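Local atomic coordinates of Rho-related gtp-binding protein RHOD (Homo sapiens, PDB entry 2J1L), a protein that belongs to the Rho branch of the Ras family of small GTP-binding proteins and is modelled here with guanosine-5'-diphosphate and a magnesium ion. Residues Gly145-Thr148 and Asp149-Lys152; Gln174-Ala177 and Arg178-Ala182. All blocks are in the same frame, centred on the assembly; numbering follows the deposited sequence.

Interaction 1. Residues Gly145-Thr148 and Asp149-Lys152. With GDP (guanosine-5'-diphosphate), chain B.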
ATOM      1  N   GLY A 145       0.153   4.729  -2.211  1.00 60.83           N
ATOM      2  CA  GLY A 145       1.193   5.731  -1.964  1.00 61.05           C
ATOM      3  C   GLY A 145       1.174   6.220  -0.530  1.00 61.01           C
ATOM      4  O   GLY A 145       0.164   6.748  -0.101  1.00 62.28           O
ATOM      5  N   CYS A 146       2.271   6.055   0.200  1.00 60.65           N
ATOM      6  CA  CYS A 146       2.351   6.376   1.628  1.00 60.92           C
ATOM      7  C   CYS A 146       3.105   7.690   1.954  1.00 61.34           C
ATOM      8  O   CYS A 146       3.865   8.210   1.137  1.00 61.07           O
ATOM      9  CB  CYS A 146       3.053   5.249   2.360  1.00 60.73           C
ATOM     10  SG  CYS A 146       2.213   3.612   2.233  1.00 63.26           S
ATOM     11  N   LYS A 147       2.896   8.197   3.169  1.00 61.43           N
ATOM     12  CA  LYS A 147       3.535   9.410   3.640  1.00 61.81           C
ATOM     13  C   LYS A 147       3.182  10.639   2.786  1.00 62.34           C
ATOM     14  O   LYS A 147       4.037  11.509   2.565  1.00 62.16           O
ATOM     15  CB  LYS A 147       5.055   9.242   3.679  1.00 61.70           C
ATOM     16  CG  LYS A 147       5.557   7.935   4.242  1.00 61.87           C
ATOM     17  CD  LYS A 147       7.011   8.100   4.701  1.00 63.24           C
ATOM     18  CE  LYS A 147       7.734   6.776   4.828  1.00 64.50           C
ATOM     19  NZ  LYS A 147       9.211   6.945   4.673  1.00 64.42           N
ATOM     20  N   THR A 148       1.929  10.723   2.330  1.00 62.52           N
ATOM     21  CA  THR A 148       1.488  11.845   1.478  1.00 62.85           C
ATOM     22  C   THR A 148       1.642  13.219   2.157  1.00 63.08           C
ATOM     23  O   THR A 148       1.642  14.265   1.494  1.00 63.42           O
ATOM     24  CB  THR A 148       0.028  11.682   1.038  1.00 62.78           C
ATOM     25  OG1 THR A 148      -0.816  11.579   2.197  1.00 64.49           O
ATOM     26  CG2 THR A 148      -0.145  10.423   0.165  1.00 62.39           C
ATOM     27  N   ASP A 149       1.790  13.216   3.475  1.00 62.86           N
ATOM     28  CA  ASP A 149       2.031  14.451   4.210  1.00 62.92           C
ATOM     29  C   ASP A 149       3.359  15.112   3.819  1.00 63.19           C
ATOM     30  O   ASP A 149       3.509  16.343   3.932  1.00 63.50           O
ATOM     31  CB  ASP A 149       1.987  14.193   5.717  1.00 62.64           C
ATOM     32  CG  ASP A 149       2.961  13.126   6.155  1.00 62.63           C
ATOM     33  OD1 ASP A 149       2.770  11.939   5.769  1.00 63.58           O
ATOM     34  OD2 ASP A 149       3.909  13.468   6.888  1.00 60.75           O
ATOM     35  N   LEU A 150       4.305  14.309   3.338  1.00 63.28           N
ATOM     36  CA  LEU A 150       5.657  14.799   3.037  1.00 63.40           C
ATOM     37  C   LEU A 150       5.816  15.566   1.710  1.00 63.58           C
ATOM     38  O   LEU A 150       6.875  16.141   1.464  1.00 63.49           O
ATOM     39  CB  LEU A 150       6.663  13.639   3.108  1.00 63.38           C
ATOM     40  CG  LEU A 150       6.878  13.069   4.521  1.00 62.64           C
ATOM     41  CD1 LEU A 150       8.019  12.039   4.526  1.00 61.20           C
ATOM     42  CD2 LEU A 150       7.141  14.190   5.509  1.00 59.21           C
ATOM     43  N   ARG A 151       4.782  15.581   0.867  1.00 63.89           N
ATOM     44  CA  ARG A 151       4.738  16.493  -0.284  1.00 64.04           C
ATOM     45  C   ARG A 151       4.748  17.944   0.175  1.00 64.12           C
ATOM     46  O   ARG A 151       5.395  18.790  -0.444  1.00 64.37           O
ATOM     47  CB  ARG A 151       3.479  16.290  -1.111  1.00 64.22           C
ATOM     48  CG  ARG A 151       3.346  14.932  -1.727  1.00 65.28           C
ATOM     49  CD  ARG A 151       2.295  14.944  -2.823  1.00 67.02           C
ATOM     50  NE  ARG A 151       2.204  13.629  -3.455  1.00 67.89           N
ATOM     51  CZ  ARG A 151       1.139  12.834  -3.450  1.00 68.30           C
ATOM     52  NH1 ARG A 151       1.202  11.669  -4.070  1.00 69.63           N
ATOM     53  NH2 ARG A 151       0.012  13.174  -2.845  1.00 69.89           N
ATOM     54  N   LYS A 152       4.012  18.237   1.246  1.00 64.02           N
ATOM     55  CA  LYS A 152       4.047  19.571   1.839  1.00 63.72           C
ATOM     56  C   LYS A 152       5.471  19.932   2.337  1.00 63.77           C
ATOM     57  O   LYS A 152       5.814  21.114   2.393  1.00 64.03           O
ATOM     58  CB  LYS A 152       3.006  19.712   2.962  1.00 63.73           C
ATOM     59  CG  LYS A 152       1.576  19.907   2.468  1.00 63.69           C
TER
HETATM   60  PB  GDP B1194       8.412   0.050   6.736  1.00 70.29           P
HETATM   61  O1B GDP B1194       7.494  -0.591   7.727  1.00 71.86           O
HETATM   62  O2B GDP B1194       7.937  -0.123   5.327  1.00 71.57           O
HETATM   63  O3B GDP B1194       9.790  -0.545   6.886  1.00 72.76           O
HETATM   64  O3A GDP B1194       8.433   1.617   7.034  1.00 71.68           O
HETATM   65  PA  GDP B1194       8.042   2.107   8.532  1.00 73.49           P
HETATM   66  O1A GDP B1194       6.568   1.973   8.838  1.00 70.51           O
HETATM   67  O2A GDP B1194       8.815   1.277   9.524  1.00 70.45           O
HETATM   68  O5' GDP B1194       8.451   3.672   8.525  1.00 71.09           O
HETATM   69  C5' GDP B1194       9.698   4.109   8.003  1.00 71.44           C
HETATM   70  C4' GDP B1194       9.956   5.558   8.378  1.00 73.02           C
HETATM   71  O4' GDP B1194       9.007   6.475   7.802  1.00 71.75           O
HETATM   72  C3' GDP B1194       9.820   5.749   9.889  1.00 74.67           C
HETATM   73  O3' GDP B1194      10.601   6.877  10.325  1.00 76.97           O
HETATM   74  C2' GDP B1194       8.383   6.120  10.073  1.00 73.07           C
HETATM   75  O2' GDP B1194       8.150   6.862  11.257  1.00 76.60           O
HETATM   76  C1' GDP B1194       8.195   7.008   8.875  1.00 70.42           C
HETATM   77  N9  GDP B1194       6.786   7.059   8.485  1.00 69.50           N
HETATM   78  C8  GDP B1194       5.904   6.047   8.368  1.00 69.86           C
HETATM   79  N7  GDP B1194       4.703   6.523   7.929  1.00 69.92           N
HETATM   80  C5  GDP B1194       4.825   7.849   7.774  1.00 68.20           C
HETATM   81  C6  GDP B1194       3.954   8.939   7.342  1.00 69.17           C
HETATM   82  O6  GDP B1194       2.750   8.739   7.005  1.00 69.71           O
HETATM   83  N1  GDP B1194       4.498  10.160   7.326  1.00 69.34           N
HETATM   84  C2  GDP B1194       5.775  10.410   7.682  1.00 69.77           C
HETATM   85  N2  GDP B1194       6.232  11.684   7.638  1.00 69.92           N
HETATM   86  N3  GDP B1194       6.637   9.460   8.086  1.00 68.65           N
HETATM   87  C4  GDP B1194       6.201   8.191   8.139  1.00 68.96           C

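Interaction 2. Residues Gln174-Ala177 and Arg178-Ala182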
ATOM      1  N   GLN A 174      -1.364   6.945 -10.295  1.00 69.78           N
ATOM      2  CA  GLN A 174      -2.435   6.259 -11.007  1.00 69.73           C
ATOM      3  C   GLN A 174      -1.882   5.541 -12.232  1.00 69.25           C
ATOM      4  O   GLN A 174      -2.205   4.383 -12.476  1.00 68.54           O
ATOM      5  CB  GLN A 174      -3.525   7.268 -11.411  1.00 70.03           C
ATOM      6  CG  GLN A 174      -4.926   6.688 -11.456  1.00 71.03           C
ATOM      7  CD  GLN A 174      -5.943   7.600 -10.802  1.00 72.53           C
ATOM      8  OE1 GLN A 174      -6.185   8.715 -11.272  1.00 73.62           O
ATOM      9  NE2 GLN A 174      -6.542   7.135  -9.704  1.00 72.48           N
ATOM     10  N   GLU A 175      -1.045   6.243 -12.992  1.00 69.24           N
ATOM     11  CA  GLU A 175      -0.325   5.654 -14.123  1.00 69.46           C
ATOM     12  C   GLU A 175       0.445   4.378 -13.740  1.00 69.20           C
ATOM     13  O   GLU A 175       0.324   3.354 -14.403  1.00 68.65           O
ATOM     14  CB  GLU A 175       0.665   6.663 -14.722  1.00 69.80           C
ATOM     15  CG  GLU A 175       0.059   7.909 -15.381  1.00 71.45           C
ATOM     16  CD  GLU A 175      -1.014   7.591 -16.433  1.00 73.91           C
ATOM     17  OE1 GLU A 175      -2.200   7.430 -16.057  1.00 74.98           O
ATOM     18  OE2 GLU A 175      -0.677   7.529 -17.641  1.00 75.33           O
ATOM     19  N   MET A 176       1.239   4.447 -12.677  1.00 69.29           N
ATOM     20  CA  MET A 176       1.897   3.257 -12.136  1.00 69.42           C
ATOM     21  C   MET A 176       0.910   2.114 -11.948  1.00 68.99           C
ATOM     22  O   MET A 176       1.171   0.984 -12.360  1.00 69.37           O
ATOM     23  CB  MET A 176       2.529   3.565 -10.786  1.00 69.77           C
ATOM     24  CG  MET A 176       3.289   2.390 -10.134  1.00 71.00           C
ATOM     25  SD  MET A 176       4.648   1.704 -11.126  1.00 74.83           S
ATOM     26  CE  MET A 176       5.322   3.152 -11.948  1.00 74.50           C
ATOM     27  N   ALA A 177      -0.220   2.415 -11.322  1.00 68.38           N
ATOM     28  CA  ALA A 177      -1.252   1.417 -11.080  1.00 68.11           C
ATOM     29  C   ALA A 177      -1.706   0.747 -12.375  1.00 68.18           C
ATOM     30  O   ALA A 177      -1.792  -0.494 -12.441  1.00 67.93           O
ATOM     31  CB  ALA A 177      -2.452   2.045 -10.348  1.00 67.79           C
ATOM     32  N   ARG A 178      -2.001   1.552 -13.395  1.00 67.97           N
ATOM     33  CA  ARG A 178      -2.375   0.993 -14.685  1.00 68.68           C
ATOM     34  C   ARG A 178      -1.268   0.101 -15.246  1.00 67.61           C
ATOM     35  O   ARG A 178      -1.553  -0.999 -15.716  1.00 67.34           O
ATOM     36  CB  ARG A 178      -2.775   2.078 -15.709  1.00 68.77           C
ATOM     37  CG  ARG A 178      -4.164   2.648 -15.448  1.00 70.13           C
ATOM     38  CD  ARG A 178      -4.756   3.422 -16.635  1.00 71.87           C
ATOM     39  NE  ARG A 178      -4.625   4.889 -16.522  1.00 75.52           N
ATOM     40  CZ  ARG A 178      -5.227   5.663 -15.601  1.00 76.44           C
ATOM     41  NH1 ARG A 178      -5.037   6.985 -15.619  1.00 75.70           N
ATOM     42  NH2 ARG A 178      -6.012   5.139 -14.654  1.00 77.21           N
ATOM     43  N   SER A 179      -0.012   0.533 -15.162  1.00 66.67           N
ATOM     44  CA  SER A 179       1.047  -0.222 -15.837  1.00 66.40           C
ATOM     45  C   SER A 179       1.417  -1.493 -15.083  1.00 65.58           C
ATOM     46  O   SER A 179       2.186  -2.317 -15.574  1.00 65.67           O
ATOM     47  CB  SER A 179       2.276   0.641 -16.142  1.00 66.15           C
ATOM     48  OG  SER A 179       2.870   1.118 -14.967  1.00 67.95           O
ATOM     49  N   VAL A 180       0.829  -1.679 -13.918  1.00 64.69           N
ATOM     50  CA  VAL A 180       1.074  -2.872 -13.138  1.00 64.32           C
ATOM     51  C   VAL A 180      -0.190  -3.745 -12.969  1.00 63.90           C
ATOM     52  O   VAL A 180      -0.182  -4.756 -12.254  1.00 63.61           O
ATOM     53  CB  VAL A 180       1.704  -2.447 -11.803  1.00 64.46           C
ATOM     54  CG1 VAL A 180       1.229  -3.310 -10.643  1.00 65.03           C
ATOM     55  CG2 VAL A 180       3.203  -2.455 -11.940  1.00 63.47           C
ATOM     56  N   GLY A 181      -1.259  -3.374 -13.669  1.00 63.50           N
ATOM     57  CA  GLY A 181      -2.516  -4.118 -13.629  1.00 62.90           C
ATOM     58  C   GLY A 181      -3.209  -4.066 -12.281  1.00 62.28           C
ATOM     59  O   GLY A 181      -3.950  -4.983 -11.930  1.00 62.15           O
ATOM     60  N   ALA A 182      -2.979  -3.002 -11.516  1.00 61.84           N
ATOM     61  CA  ALA A 182      -3.619  -2.875 -10.187  1.00 61.56           C
ATOM     62  C   ALA A 182      -5.089  -2.523 -10.334  1.00 61.48           C
ATOM     63  O   ALA A 182      -5.474  -1.791 -11.242  1.00 61.52           O
ATOM     64  CB  ALA A 182      -2.946  -1.834  -9.360  1.00 61.16           C
TER

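Interaction 1. Residues Gly145-Thr148 and Asp149-Lys152
Lys147 O accepts Leu150 N at 2.9 Å, closing a turn over Lys147-Leu150 that carries the end of the Cys146-Lys147-Thr148-Asp149 sequence, a variant of the NKxD (G4) guanine-recognition motif of Ras-family proteins. The N-H points almost straight at the oxygen (166°), although Leu150 N stands above the carbonyl plane, 41° out of it. One residue on, Arg151 N reaches Thr148 O only weakly, at 3.5 Å. The turn brings the Asp149 carboxylate up to N1 and N2 of the guanine. With its CG set between backbone N and carbonyl carbon (chi1 56°), its carboxylate faces the GDP: OD1 accepts a hydrogen bond from GDP N1 at 2.9 Å and OD2 one from GDP N2 at 3.0 Å, with a weak extra link from N1 to OD2. Ser189 OG also bonds OD1, which probably helps to fix the carboxylate. The extended Lys147 chain runs across one face of the guanine, CB and CG at the six-membered ring and CD 3.5 Å from GDP C4. Its NZ bonds GDP O4' weakly, being satisfied chiefly by the Asp114 carboxylate and Gly44 O. Arg151 has its own anchors, Glu187 and Val168 O. Leu150 also lines the pocket, its methyl CD2 lying 3.4 Å from GDP N2.

Interaction 2. Residues Gln174-Ala177 and Arg178-Ala182
Arg178, Ala177 and Glu175 carry most of this contact, at the last turn of helix 170-179. Arg178 doubles back along the helix surface: its chain bends at chi3 (-100°), and the guanidinium comes to lie beside residues of the preceding turn. NH1 meets Glu175 OE1 at 2.9 Å in a salt bridge whose hydrogen-bond geometry is weak: the N-H does not aim at the oxygen, and the carboxylate and guanidinium planes stand 72° apart. Glu175 reaches it by folding at chi2 (-52°), which turns a side chain that starts outward back toward Arg178. Gln174 CG packs 3.7 Å from Arg178 NH2, while Gln174 NE2 has a weak bond to Tyr170 OH. The backbone beneath is regular: Arg178 N bonds Gln174 O at 3.0 Å, and Ser179 N bonds Glu175 O. Ser179 OG adds a bond to Met176 O at 3.1 Å, coming in tilted from the carbonyl plane.

Ala177 is buried, and its carbonyl oxygen is gripped twice, from opposite faces: by Ala182 N at 2.9 Å and by Val180 N at 3.2 Å. Its CB also packs 4.0 Å from Ala182 CB, a methyl that also packs on Ile141 and Val143 of strand 141-146. With Gly181 at positive phi, the bond from Ala182 N to Ala177 O and that from Gly181 N to Arg178 O, at 3.1 Å, make a Schellman motif with Gly181 as the C-prime residue, a classic ending of an alpha-helix.

In the fold
Interaction 1 comes first along the chain and interaction 2 follows; their centres are 19 Å apart and their nearest atoms about 8 Å, without touching. Helix 154-162 lies between them in sequence. Strand 141-146 joins them in space: residues 145-152 take in its last two residues and continue into the GDP pocket, while Ala182, at the close of interaction 2, packs on Ile141 and Val143 of the same strand. The chain leaving helix 170-179 then forms strand 184-187, the outermost neighbour of 141-146 in the mixed sheet, and goes on to Ser189-Arg191 of the nucleotide pocket. One contact thus belongs to the nucleotide site, the other to the helix-to-strand connection leading back to it.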